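Local coordinates for protein phytase (Debaryomyces castellii, PDB 2GFI) that probably hydrolyses phytate (inositol hexakisphosphate) at its 3-phosphate, as a glycoprotein of the histidine acid phosphatase family, at residues A[49-54]-A[396-401]; A[53-58]-A[376-381]; A[380-385]-A[404-409]; A[386-391]-A[410-415]. All blocks are in the same frame, centred on the assembly; numbering follows the deposited sequence.

Following the chain from its N terminus, the loop ahead of strand 59-69 enters twice: residues 49-54 meet 396-401 in contact 1, and the overlapping 53-58 meet strand 374-382 in contact 2. Contact 2 spans a long excursion of the chain and lies nested within the still longer span of contact 1. Contacts 3 and 4 are local by comparison. Strand 374-382 turns into strand 385-392, and the chain returns through 404-409 to pack on the first (contact 3) and through 410-415 to pair with the second (contact 4). These two spans cross each other, and both cross contact 1. Together the four contacts tie the early loop, loop 404-409 and helix 412-423 to one margin of the mixed sheet.

Contact 1: residues A[49-54]-A[396-401]; sequences FGISTD and VIPIKK
The F49 ring has the carbonyl O of V396 at its edge, near the ring plane and 3.6 Å from CD2. I397 CD1 and P398 CD come obliquely to the CD2-CE2 bond from opposite sides of the ring plane, I397 CD1 lying 3.7 Å from F49 CE2. F359 of the second subunit also meets the ring, the planes inclined at about 60°. Next along the loop, I51 crosses V396 at about a right angle. Its CG2 branch, anti to the backbone N, rests against V396 CB at 3.7 Å, while the other branch ends in CD1, which meets P398 CG tip to tip at a tight 3.4 Å. V396 CG2 also reaches S52 O. Backbone atoms are joined through water: one molecule accepts from F49 N (2.7 Å) and lies 2.8 Å from V396 O, and a second accepts from V396 N while lying 2.7 Å from I51 O. The contact joins the loop before strand 59-69 to strand 395-397 and the residues that follow it, where the second subunit packs on F49, I51 and P398. With no direct hydrogen bond across it, cohesion rests on aliphatic and aromatic surfaces, and water bridges the polar backbone.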
loop_
_atom_site.group_PDB
_atom_site.type_symbol
_atom_site.label_atom_id
_atom_site.label_comp_id
_atom_site.label_asym_id
_atom_site.label_seq_id
_atom_site.Cartn_x
_atom_site.Cartn_y
_atom_site.Cartn_z
ATOM N N PHE A 49 -15.273 6.895 -9.552
ATOM C CA PHE A 49 -16.250 5.819 -9.771
ATOM C C PHE A 49 -15.654 4.626 -10.467
ATOM O O PHE A 49 -16.386 3.714 -10.840
ATOM C CB PHE A 49 -17.461 6.289 -10.579
ATOM C CG PHE A 49 -18.130 7.514 -10.033
ATOM C CD1 PHE A 49 -18.905 7.451 -8.871
ATOM C CD2 PHE A 49 -18.022 8.741 -10.713
ATOM C CE1 PHE A 49 -19.533 8.601 -8.388
ATOM C CE2 PHE A 49 -18.660 9.883 -10.249
ATOM C CZ PHE A 49 -19.416 9.818 -9.086
ATOM N N GLY A 50 -14.328 4.632 -10.670
ATOM C CA GLY A 50 -13.663 3.493 -11.269
ATOM C C GLY A 50 -13.500 3.635 -12.758
ATOM O O GLY A 50 -13.027 2.722 -13.400
ATOM N N ILE A 51 -13.885 4.795 -13.305
ATOM C CA ILE A 51 -13.797 5.068 -14.725
ATOM C C ILE A 51 -12.371 5.293 -15.060
ATOM O O ILE A 51 -11.661 6.060 -14.386
ATOM C CB ILE A 51 -14.649 6.277 -15.119
ATOM C CG1 ILE A 51 -16.119 6.013 -14.761
ATOM C CG2 ILE A 51 -14.559 6.507 -16.586
ATOM C CD1 ILE A 51 -16.914 7.249 -14.677
ATOM N N SER A 52 -11.906 4.599 -16.079
ATOM C CA SER A 52 -10.522 4.774 -16.458
ATOM C C SER A 52 -10.327 6.216 -16.970
ATOM O O SER A 52 -11.171 6.774 -17.704
ATOM C CB SER A 52 -10.131 3.687 -17.435
ATOM O OG SER A 52 -9.084 4.158 -18.258
ATOM N N THR A 53 -9.245 6.858 -16.539
ATOM C CA THR A 53 -9.076 8.279 -16.860
ATOM C C THR A 53 -8.335 8.387 -18.165
ATOM O O THR A 53 -8.313 9.465 -18.748
ATOM C CB THR A 53 -8.324 9.048 -15.770
ATOM O OG1 THR A 53 -7.085 8.381 -15.471
ATOM C CG2 THR A 53 -9.111 9.036 -14.471
ATOM N N ASP A 54 -7.715 7.274 -18.590
ATOM C CA ASP A 54 -7.177 7.127 -19.942
ATOM C C ASP A 54 -8.157 7.580 -21.010
ATOM O O ASP A 54 -9.364 7.376 -20.888
ATOM C CB ASP A 54 -6.953 5.660 -20.271
ATOM C CG ASP A 54 -5.803 5.045 -19.523
ATOM O OD1 ASP A 54 -5.412 5.525 -18.447
ATOM O OD2 ASP A 54 -5.236 4.035 -19.962
ATOM N N VAL A 396 -13.043 10.650 -13.415
ATOM C CA VAL A 396 -14.022 11.047 -14.413
ATOM C C VAL A 396 -15.299 11.199 -13.650
ATOM O O VAL A 396 -15.673 10.307 -12.888
ATOM C CB VAL A 396 -14.207 10.009 -15.544
ATOM C CG1 VAL A 396 -15.368 10.429 -16.461
ATOM C CG2 VAL A 396 -12.877 9.773 -16.321
ATOM N N ILE A 397 -15.948 12.341 -13.823
ATOM C CA ILE A 397 -17.289 12.570 -13.282
ATOM C C ILE A 397 -18.253 12.734 -14.439
ATOM O O ILE A 397 -18.324 13.818 -15.021
ATOM C CB ILE A 397 -17.314 13.821 -12.359
ATOM C CG1 ILE A 397 -16.166 13.771 -11.320
ATOM C CG2 ILE A 397 -18.701 14.010 -11.724
ATOM C CD1 ILE A 397 -16.246 12.642 -10.251
ATOM N N PRO A 398 -18.977 11.676 -14.809
ATOM C CA PRO A 398 -19.907 11.782 -15.911
ATOM C C PRO A 398 -21.031 12.805 -15.641
ATOM O O PRO A 398 -21.422 13.026 -14.488
ATOM C CB PRO A 398 -20.461 10.356 -16.050
ATOM C CG PRO A 398 -19.377 9.468 -15.463
ATOM C CD PRO A 398 -18.940 10.303 -14.253
ATOM N N ILE A 399 -21.496 13.451 -16.712
ATOM C CA ILE A 399 -22.624 14.334 -16.620
ATOM C C ILE A 399 -23.855 13.473 -16.588
ATOM O O ILE A 399 -24.010 12.592 -17.412
ATOM C CB ILE A 399 -22.692 15.271 -17.823
ATOM C CG1 ILE A 399 -21.415 16.082 -17.928
ATOM C CG2 ILE A 399 -23.939 16.137 -17.719
ATOM C CD1 ILE A 399 -21.268 16.769 -19.246
ATOM N N LYS A 400 -24.721 13.731 -15.622
ATOM C CA LYS A 400 -25.970 13.026 -15.507
ATOM C C LYS A 400 -26.750 13.049 -16.829
ATOM O O LYS A 400 -27.082 14.129 -17.376
ATOM C CB LYS A 400 -26.795 13.651 -14.390
ATOM C CG LYS A 400 -28.056 12.883 -14.065
ATOM C CD LYS A 400 -28.857 13.662 -13.031
ATOM C CE LYS A 400 -30.271 13.137 -12.974
ATOM N NZ LYS A 400 -31.017 13.753 -11.829
ATOM N N LYS A 401 -27.051 11.850 -17.316
ATOM C CA LYS A 401 -27.838 11.653 -18.511
ATOM C C LYS A 401 -27.087 12.136 -19.738
ATOM O O LYS A 401 -27.673 12.198 -20.818
ATOM C CB LYS A 401 -29.179 12.373 -18.434
ATOM C CG LYS A 401 -30.021 11.942 -17.262
ATOM C CD LYS A 401 -31.501 12.372 -17.447
ATOM C CE LYS A 401 -32.298 12.153 -16.145
ATOM N NZ LYS A 401 -33.788 12.296 -16.371
HETATM O O HOH W 1 -14.450 7.926 -11.938
HETATM O O HOH W 2 -12.097 7.873 -12.493
#

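Contact 2: residues A[53-58]-A[376-381]; sequences TDIPDQ and IIEKYA
P56 lies across Y380 at about a right angle, its CD over one face of the phenol ring. This is a CH-pi contact, with CD 4.0 Å from the ring centroid and 22° off the normal, displaced toward the rim so that CZ, at 3.7 Å, is the ring atom closest to it. P56 CG continues outward beside the hydroxyl. I55 and Y380 instead lie antiparallel alongside each other, the CG2 methyl of I55 coming obliquely to the ring, 3.9 Å from Y380 CD2. The other branch of I55 turns toward E378, which approaches from the opposite direction, and CD1 ends against the carboxylate, 3.5 Å from E378 OE2.

E378 and Y380 point to the same side of strand 374-382, as alternate residues of a strand do, and the loop 53-58 runs over that side on its way into strand 59-69, the antiparallel neighbour of 374-382 in the mixed sheet of the histidine phosphatase domain. Over the touching parts the loop and the strand head nearly the same way, 11° apart.

E378 is extended beyond CG (chi2 179°), which brings its carboxylate up to the I55 CD1 methyl, where both oxygens also find charged partners: OE1 forms a salt bridge with R389, and OE2 another with K147 besides a hydrogen bond with Y148. The nearby positive charges are likely to favour the ionised carboxylate. K147 also donates to T53 O, and the Y380 hydroxyl is hydrogen-bonded to the carbonyl O of P406.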
loop_
_atom_site.group_PDB
_atom_site.type_symbol
_atom_site.label_atom_id
_atom_site.label_comp_id
_atom_site.label_asym_id
_atom_site.label_seq_id
_atom_site.Cartn_x
_atom_site.Cartn_y
_atom_site.Cartn_z
ATOM N N THR A 53 -9.245 6.858 -16.539
ATOM C CA THR A 53 -9.076 8.279 -16.860
ATOM C C THR A 53 -8.335 8.387 -18.165
ATOM O O THR A 53 -8.313 9.465 -18.748
ATOM C CB THR A 53 -8.324 9.048 -15.770
ATOM O OG1 THR A 53 -7.085 8.381 -15.471
ATOM C CG2 THR A 53 -9.111 9.036 -14.471
ATOM N N ASP A 54 -7.715 7.274 -18.590
ATOM C CA ASP A 54 -7.177 7.127 -19.942
ATOM C C ASP A 54 -8.157 7.580 -21.010
ATOM O O ASP A 54 -9.364 7.376 -20.888
ATOM C CB ASP A 54 -6.953 5.660 -20.271
ATOM C CG ASP A 54 -5.803 5.045 -19.523
ATOM O OD1 ASP A 54 -5.412 5.525 -18.447
ATOM O OD2 ASP A 54 -5.236 4.035 -19.962
ATOM N N ILE A 55 -7.631 8.127 -22.104
ATOM C CA ILE A 55 -8.500 8.356 -23.266
ATOM C C ILE A 55 -8.898 6.999 -23.781
ATOM O O ILE A 55 -8.039 6.131 -23.913
ATOM C CB ILE A 55 -7.796 9.208 -24.322
ATOM C CG1 ILE A 55 -7.210 10.450 -23.624
ATOM C CG2 ILE A 55 -8.815 9.621 -25.484
ATOM C CD1 ILE A 55 -8.299 11.315 -22.854
ATOM N N PRO A 56 -10.195 6.776 -24.016
ATOM C CA PRO A 56 -10.638 5.479 -24.455
ATOM C C PRO A 56 -9.946 5.080 -25.750
ATOM O O PRO A 56 -9.678 5.927 -26.590
ATOM C CB PRO A 56 -12.146 5.691 -24.677
ATOM C CG PRO A 56 -12.467 6.815 -23.778
ATOM C CD PRO A 56 -11.325 7.711 -23.886
ATOM N N ASP A 57 -9.651 3.792 -25.877
ATOM C CA ASP A 57 -9.238 3.188 -27.145
ATOM C C ASP A 57 -10.126 3.595 -28.302
ATOM O O ASP A 57 -11.353 3.624 -28.164
ATOM C CB ASP A 57 -9.243 1.654 -27.015
ATOM C CG ASP A 57 -8.241 1.159 -25.989
ATOM O OD1 ASP A 57 -7.369 1.967 -25.543
ATOM O OD2 ASP A 57 -8.255 -0.030 -25.555
ATOM N N GLN A 58 -9.501 3.904 -29.436
ATOM C CA GLN A 58 -10.229 4.364 -30.637
ATOM C C GLN A 58 -10.716 5.801 -30.472
ATOM O O GLN A 58 -11.580 6.254 -31.225
ATOM C CB GLN A 58 -11.458 3.464 -30.979
ATOM C CG GLN A 58 -11.242 1.918 -30.923
ATOM C CD GLN A 58 -10.299 1.409 -32.001
ATOM O OE1 GLN A 58 -9.128 1.073 -31.713
ATOM N NE2 GLN A 58 -10.798 1.353 -33.258
ATOM N N ILE A 376 -10.776 19.248 -15.061
ATOM C CA ILE A 376 -10.347 19.087 -16.439
ATOM C C ILE A 376 -11.544 18.689 -17.308
ATOM O O ILE A 376 -12.347 17.828 -16.920
ATOM C CB ILE A 376 -9.250 18.030 -16.508
ATOM C CG1 ILE A 376 -7.907 18.623 -16.039
ATOM C CG2 ILE A 376 -9.176 17.404 -17.904
ATOM C CD1 ILE A 376 -6.902 17.545 -15.662
ATOM N N ILE A 377 -11.676 19.365 -18.451
ATOM C CA ILE A 377 -12.522 18.911 -19.549
ATOM C C ILE A 377 -11.655 18.326 -20.650
ATOM O O ILE A 377 -10.755 18.995 -21.142
ATOM C CB ILE A 377 -13.362 20.077 -20.068
ATOM C CG1 ILE A 377 -14.106 20.719 -18.886
ATOM C CG2 ILE A 377 -14.325 19.584 -21.160
ATOM C CD1 ILE A 377 -14.778 22.039 -19.184
ATOM N N GLU A 378 -11.887 17.058 -20.992
ATOM C CA GLU A 378 -11.217 16.411 -22.113
ATOM C C GLU A 378 -12.225 16.372 -23.223
ATOM O O GLU A 378 -13.383 16.116 -22.974
ATOM C CB GLU A 378 -10.837 14.951 -21.818
ATOM C CG GLU A 378 -10.117 14.759 -20.511
ATOM C CD GLU A 378 -9.763 13.323 -20.219
ATOM O OE1 GLU A 378 -10.635 12.433 -20.354
ATOM O OE2 GLU A 378 -8.604 13.111 -19.838
ATOM N N LYS A 379 -11.763 16.583 -24.447
ATOM C CA LYS A 379 -12.598 16.485 -25.618
ATOM C C LYS A 379 -11.861 15.543 -26.521
ATOM O O LYS A 379 -10.687 15.721 -26.764
ATOM C CB LYS A 379 -12.746 17.852 -26.298
ATOM C CG LYS A 379 -13.552 17.797 -27.593
ATOM C CD LYS A 379 -13.434 19.088 -28.336
ATOM C CE LYS A 379 -14.090 18.973 -29.704
ATOM N NZ LYS A 379 -14.261 20.320 -30.303
ATOM N N TYR A 380 -12.546 14.523 -27.003
ATOM C CA TYR A 380 -11.906 13.585 -27.898
ATOM C C TYR A 380 -12.876 13.049 -28.929
ATOM O O TYR A 380 -14.098 13.016 -28.719
ATOM C CB TYR A 380 -11.254 12.410 -27.126
ATOM C CG TYR A 380 -12.123 11.750 -26.062
ATOM C CD1 TYR A 380 -13.223 10.951 -26.410
ATOM C CD2 TYR A 380 -11.820 11.919 -24.705
ATOM C CE1 TYR A 380 -14.019 10.361 -25.423
ATOM C CE2 TYR A 380 -12.559 11.321 -23.720
ATOM C CZ TYR A 380 -13.662 10.539 -24.066
ATOM O OH TYR A 380 -14.394 9.946 -23.062
ATOM N N ALA A 381 -12.303 12.606 -30.033
ATOM C CA ALA A 381 -13.065 12.150 -31.179
ATOM C C ALA A 381 -13.120 10.647 -31.146
ATOM O O ALA A 381 -12.099 9.966 -31.008
ATOM C CB ALA A 381 -12.400 12.631 -32.506
#

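Contact 3: residues A[380-385]-A[404-409]; sequences YACGNE and SGPGFS
A G1 beta bulge, in which F408 and S409 both face G405, shapes the loop that meets the end of strand 374-382, where the type II' turn from C382 to E385 begins. From the strand, Y380 sends its hydroxyl into this loop and donates to P406 O at 2.6 Å, with the acceptor at the ring edge and in the ring plane. The C=O...donor angle is 135°, and the donor is tilted 34° from the carbonyl plane. S409 OG also donates to it, at a distance (2.5 Å) so short that its exact length is doubtful, and S409 N adds a weak bond. The first torsion of S409, 57°, puts OG between the backbone N and carbonyl carbon, folded back over the loop; S409 CB is 3.2 Å from Y380 OH. G407 passes close by, its CA 3.8 Å from that hydroxyl, where a CB would clash. Further along the strand, C382 SG packs on P406 CG at 3.6 Å. A phenylalanine in place of Y380 would probably deprive P406 O of the only hydrogen bond it receives from segment 380-385, and so weaken the hold of the strand on the bulged loop. The loop rests beside strands 59-69 and 385-392, P406 touching C59 and S409 touching Y387, while F408 turns away to meet F359 of the second subunit edge-to-face.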
loop_
_atom_site.group_PDB
_atom_site.type_symbol
_atom_site.label_atom_id
_atom_site.label_comp_id
_atom_site.label_asym_id
_atom_site.label_seq_id
_atom_site.Cartn_x
_atom_site.Cartn_y
_atom_site.Cartn_z
ATOM N N TYR A 380 -12.546 14.523 -27.003
ATOM C CA TYR A 380 -11.906 13.585 -27.898
ATOM C C TYR A 380 -12.876 13.049 -28.929
ATOM O O TYR A 380 -14.098 13.016 -28.719
ATOM C CB TYR A 380 -11.254 12.410 -27.126
ATOM C CG TYR A 380 -12.123 11.750 -26.062
ATOM C CD1 TYR A 380 -13.223 10.951 -26.410
ATOM C CD2 TYR A 380 -11.820 11.919 -24.705
ATOM C CE1 TYR A 380 -14.019 10.361 -25.423
ATOM C CE2 TYR A 380 -12.559 11.321 -23.720
ATOM C CZ TYR A 380 -13.662 10.539 -24.066
ATOM O OH TYR A 380 -14.394 9.946 -23.062
ATOM N N ALA A 381 -12.303 12.606 -30.033
ATOM C CA ALA A 381 -13.065 12.150 -31.179
ATOM C C ALA A 381 -13.120 10.647 -31.146
ATOM O O ALA A 381 -12.099 9.966 -31.008
ATOM C CB ALA A 381 -12.400 12.631 -32.506
ATOM N N CYS A 382 -14.308 10.120 -31.314
ATOM C CA CYS A 382 -14.446 8.693 -31.460
ATOM C C CYS A 382 -15.289 8.534 -32.703
ATOM O O CYS A 382 -16.458 8.948 -32.712
ATOM C CB CYS A 382 -15.155 8.100 -30.249
ATOM S SG CYS A 382 -15.488 6.349 -30.482
ATOM N N GLY A 383 -14.699 7.972 -33.757
ATOM C CA GLY A 383 -15.381 7.943 -35.052
ATOM C C GLY A 383 -15.643 9.343 -35.592
ATOM O O GLY A 383 -14.743 10.170 -35.652
ATOM N N ASN A 384 -16.879 9.623 -35.976
ATOM C CA ASN A 384 -17.194 10.941 -36.563
ATOM C C ASN A 384 -17.885 11.868 -35.562
ATOM O O ASN A 384 -18.491 12.890 -35.931
ATOM C CB ASN A 384 -18.017 10.779 -37.862
ATOM C CG ASN A 384 -19.463 10.350 -37.595
ATOM O OD1 ASN A 384 -19.748 9.546 -36.670
ATOM N ND2 ASN A 384 -20.394 10.899 -38.397
ATOM N N GLU A 385 -17.788 11.490 -34.286
ATOM C CA GLU A 385 -18.387 12.250 -33.197
ATOM C C GLU A 385 -17.316 12.750 -32.242
ATOM O O GLU A 385 -16.291 12.098 -32.058
ATOM C CB GLU A 385 -19.403 11.396 -32.450
ATOM C CG GLU A 385 -20.548 10.903 -33.306
ATOM C CD GLU A 385 -21.401 12.029 -33.866
ATOM O OE1 GLU A 385 -21.471 13.113 -33.228
ATOM O OE2 GLU A 385 -22.009 11.829 -34.952
ATOM N N SER A 404 -23.298 8.570 -22.206
ATOM C CA SER A 404 -23.337 7.348 -23.004
ATOM C C SER A 404 -22.237 7.295 -24.079
ATOM O O SER A 404 -22.077 6.275 -24.747
ATOM C CB SER A 404 -24.730 7.106 -23.592
ATOM O OG SER A 404 -25.150 8.253 -24.273
ATOM N N GLY A 405 -21.447 8.364 -24.218
ATOM C CA GLY A 405 -20.301 8.312 -25.127
ATOM C C GLY A 405 -19.224 7.424 -24.542
ATOM O O GLY A 405 -19.346 6.993 -23.398
ATOM N N PRO A 406 -18.161 7.142 -25.298
ATOM C CA PRO A 406 -17.036 6.349 -24.771
ATOM C C PRO A 406 -16.395 7.021 -23.544
ATOM O O PRO A 406 -16.307 8.246 -23.501
ATOM C CB PRO A 406 -16.038 6.330 -25.935
ATOM C CG PRO A 406 -16.874 6.638 -27.144
ATOM C CD PRO A 406 -17.930 7.587 -26.687
ATOM N N GLY A 407 -15.990 6.230 -22.554
ATOM C CA GLY A 407 -15.435 6.757 -21.303
ATOM C C GLY A 407 -16.474 7.557 -20.525
ATOM O O GLY A 407 -16.113 8.468 -19.788
ATOM N N PHE A 408 -17.756 7.220 -20.710
ATOM C CA PHE A 408 -18.904 7.929 -20.105
ATOM C C PHE A 408 -18.952 9.423 -20.383
ATOM O O PHE A 408 -19.299 10.247 -19.516
ATOM C CB PHE A 408 -19.031 7.629 -18.609
ATOM C CG PHE A 408 -19.227 6.186 -18.326
ATOM C CD1 PHE A 408 -20.472 5.581 -18.556
ATOM C CD2 PHE A 408 -18.180 5.419 -17.834
ATOM C CE1 PHE A 408 -20.654 4.206 -18.302
ATOM C CE2 PHE A 408 -18.343 4.060 -17.554
ATOM C CZ PHE A 408 -19.583 3.453 -17.802
ATOM N N SER A 409 -18.622 9.746 -21.638
ATOM C CA SER A 409 -18.521 11.106 -22.104
ATOM C C SER A 409 -19.829 11.581 -22.741
ATOM O O SER A 409 -20.755 10.807 -22.982
ATOM C CB SER A 409 -17.378 11.188 -23.111
ATOM O OG SER A 409 -17.598 10.266 -24.173
#

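Contact 4: residues A[386-391]-A[410-415]; sequences SYVRYV and CNLNDY
V388 spans the junction of strand 410-411 and helix 412-423. Its CB lies 3.7 Å from C410 O. CG1, set anti to the backbone N (chi1 166°), sits over the centre of one face of the Y415 ring, a CH-pi contact 11° off the normal, and CG2 meets L412 CD1 at 4.1 Å. Beyond the valine, Y390 and Y415 cross at about a right angle, and their hydroxyls are hydrogen-bonded at 2.6 Å. The backbones form a short antiparallel ladder: V388 and C410 are a hydrogen-bonded pair, with C410 N donating to V388 O at 174°, whereas Y387 and N411 are a non-hydrogen-bonded pair. L412 N, at the first turn of the helix, donates to S386 O over 2.7 Å. N411 is the N-cap: its OD1 accepts from N413 N at 3.1 Å and also from a water that bridges to S386 N, while ND2 donates a hydrogen bond to E385 OE1. A leucine at N411 would probably leave N413 N without its cap, and would take one partner each from the water and from E385 OE1. Strand 410-411 thus adds to the edge of strand 385-392, whose other neighbours include strand 374-382, and leads straight into the helix; the C402 disulfide holds C410, and Y390 and Y415 both reach L310 of helix 302-318.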
loop_
_atom_site.group_PDB
_atom_site.type_symbol
_atom_site.label_atom_id
_atom_site.label_comp_id
_atom_site.label_asym_id
_atom_site.label_seq_id
_atom_site.Cartn_x
_atom_site.Cartn_y
_atom_site.Cartn_z
ATOM N N SER A 386 -17.550 13.917 -31.659
ATOM C CA SER A 386 -16.682 14.423 -30.600
ATOM C C SER A 386 -17.388 14.332 -29.275
ATOM O O SER A 386 -18.601 14.612 -29.166
ATOM C CB SER A 386 -16.278 15.874 -30.822
ATOM O OG SER A 386 -15.313 15.927 -31.820
ATOM N N TYR A 387 -16.593 13.965 -28.275
ATOM C CA TYR A 387 -17.087 13.730 -26.925
ATOM C C TYR A 387 -16.346 14.606 -25.936
ATOM O O TYR A 387 -15.173 14.931 -26.114
ATOM C CB TYR A 387 -16.951 12.262 -26.563
ATOM C CG TYR A 387 -17.810 11.417 -27.452
ATOM C CD1 TYR A 387 -19.135 11.154 -27.122
ATOM C CD2 TYR A 387 -17.306 10.916 -28.655
ATOM C CE1 TYR A 387 -19.932 10.401 -27.963
ATOM C CE2 TYR A 387 -18.079 10.160 -29.489
ATOM C CZ TYR A 387 -19.388 9.915 -29.154
ATOM O OH TYR A 387 -20.161 9.166 -29.997
ATOM N N VAL A 388 -17.071 14.983 -24.897
ATOM C CA VAL A 388 -16.565 15.833 -23.847
ATOM C C VAL A 388 -16.776 15.088 -22.517
ATOM O O VAL A 388 -17.775 14.420 -22.331
ATOM C CB VAL A 388 -17.313 17.199 -23.905
ATOM C CG1 VAL A 388 -17.087 17.992 -22.684
ATOM C CG2 VAL A 388 -16.823 18.008 -25.125
ATOM N N ARG A 389 -15.816 15.163 -21.608
ATOM C CA ARG A 389 -16.086 14.689 -20.258
ATOM C C ARG A 389 -15.240 15.452 -19.254
ATOM O O ARG A 389 -14.236 16.074 -19.611
ATOM C CB ARG A 389 -15.860 13.170 -20.129
ATOM C CG ARG A 389 -14.416 12.767 -20.149
ATOM C CD ARG A 389 -14.218 11.306 -19.862
ATOM N NE ARG A 389 -12.822 10.959 -19.984
ATOM C CZ ARG A 389 -12.369 9.721 -19.914
ATOM N NH1 ARG A 389 -13.237 8.712 -19.744
ATOM N NH2 ARG A 389 -11.057 9.483 -20.040
ATOM N N TYR A 390 -15.669 15.383 -18.000
ATOM C CA TYR A 390 -14.990 16.027 -16.889
ATOM C C TYR A 390 -14.143 15.055 -16.075
ATOM O O TYR A 390 -14.595 13.966 -15.752
ATOM C CB TYR A 390 -16.031 16.616 -15.971
ATOM C CG TYR A 390 -16.583 17.910 -16.469
ATOM C CD1 TYR A 390 -16.004 19.126 -16.075
ATOM C CD2 TYR A 390 -17.684 17.938 -17.344
ATOM C CE1 TYR A 390 -16.515 20.319 -16.521
ATOM C CE2 TYR A 390 -18.200 19.154 -17.803
ATOM C CZ TYR A 390 -17.604 20.323 -17.395
ATOM O OH TYR A 390 -18.101 21.523 -17.839
ATOM N N VAL A 391 -12.928 15.478 -15.726
ATOM C CA VAL A 391 -12.083 14.757 -14.798
ATOM C C VAL A 391 -11.801 15.755 -13.666
ATOM O O VAL A 391 -11.062 16.742 -13.846
ATOM C CB VAL A 391 -10.772 14.255 -15.485
ATOM C CG1 VAL A 391 -10.108 13.175 -14.668
ATOM C CG2 VAL A 391 -11.049 13.708 -16.905
ATOM N N CYS A 410 -19.884 12.871 -23.016
ATOM C CA CYS A 410 -21.044 13.511 -23.579
ATOM C C CYS A 410 -20.736 13.972 -25.015
ATOM O O CYS A 410 -19.759 14.715 -25.215
ATOM C CB CYS A 410 -21.357 14.724 -22.737
ATOM S SG CYS A 410 -22.900 15.481 -23.176
ATOM N N ASN A 411 -21.539 13.534 -25.998
ATOM C CA ASN A 411 -21.389 14.032 -27.370
ATOM C C ASN A 411 -21.404 15.550 -27.324
ATOM O O ASN A 411 -22.255 16.148 -26.674
ATOM C CB ASN A 411 -22.534 13.541 -28.273
ATOM C CG ASN A 411 -22.226 13.696 -29.763
ATOM O OD1 ASN A 411 -21.957 14.793 -30.252
ATOM N ND2 ASN A 411 -22.278 12.587 -30.492
ATOM N N LEU A 412 -20.470 16.193 -27.990
ATOM C CA LEU A 412 -20.447 17.663 -27.942
ATOM C C LEU A 412 -21.792 18.313 -28.300
ATOM O O LEU A 412 -22.139 19.363 -27.760
ATOM C CB LEU A 412 -19.312 18.203 -28.797
ATOM C CG LEU A 412 -19.162 19.714 -28.914
ATOM C CD1 LEU A 412 -19.001 20.418 -27.580
ATOM C CD2 LEU A 412 -17.984 19.942 -29.810
ATOM N N ASN A 413 -22.550 17.674 -29.200
ATOM C CA ASN A 413 -23.884 18.145 -29.545
ATOM C C ASN A 413 -24.814 18.145 -28.363
ATOM O O ASN A 413 -25.473 19.139 -28.091
ATOM C CB ASN A 413 -24.457 17.334 -30.728
ATOM C CG ASN A 413 -23.656 17.536 -31.994
ATOM O OD1 ASN A 413 -23.229 18.664 -32.299
ATOM N ND2 ASN A 413 -23.402 16.457 -32.720
ATOM N N ASP A 414 -24.841 17.023 -27.648
ATOM C CA ASP A 414 -25.561 16.887 -26.389
ATOM C C ASP A 414 -24.994 17.786 -25.298
ATOM O O ASP A 414 -25.741 18.342 -24.501
ATOM C CB ASP A 414 -25.497 15.446 -25.930
ATOM C CG ASP A 414 -26.295 14.519 -26.817
ATOM O OD1 ASP A 414 -27.336 14.969 -27.366
ATOM O OD2 ASP A 414 -25.954 13.336 -27.029
ATOM N N TYR A 415 -23.672 17.938 -25.270
ATOM C CA TYR A 415 -23.040 18.789 -24.269
ATOM C C TYR A 415 -23.481 20.240 -24.433
ATOM O O TYR A 415 -23.648 20.959 -23.445
ATOM C CB TYR A 415 -21.514 18.687 -24.292
ATOM C CG TYR A 415 -20.921 19.526 -23.162
ATOM C CD1 TYR A 415 -21.226 19.229 -21.814
ATOM C CD2 TYR A 415 -20.099 20.636 -23.431
ATOM C CE1 TYR A 415 -20.730 20.004 -20.784
ATOM C CE2 TYR A 415 -19.588 21.408 -22.399
ATOM C CZ TYR A 415 -19.906 21.083 -21.077
ATOM O OH TYR A 415 -19.421 21.834 -20.052
HETATM O O HOH W 3 -20.087 15.281 -32.284
#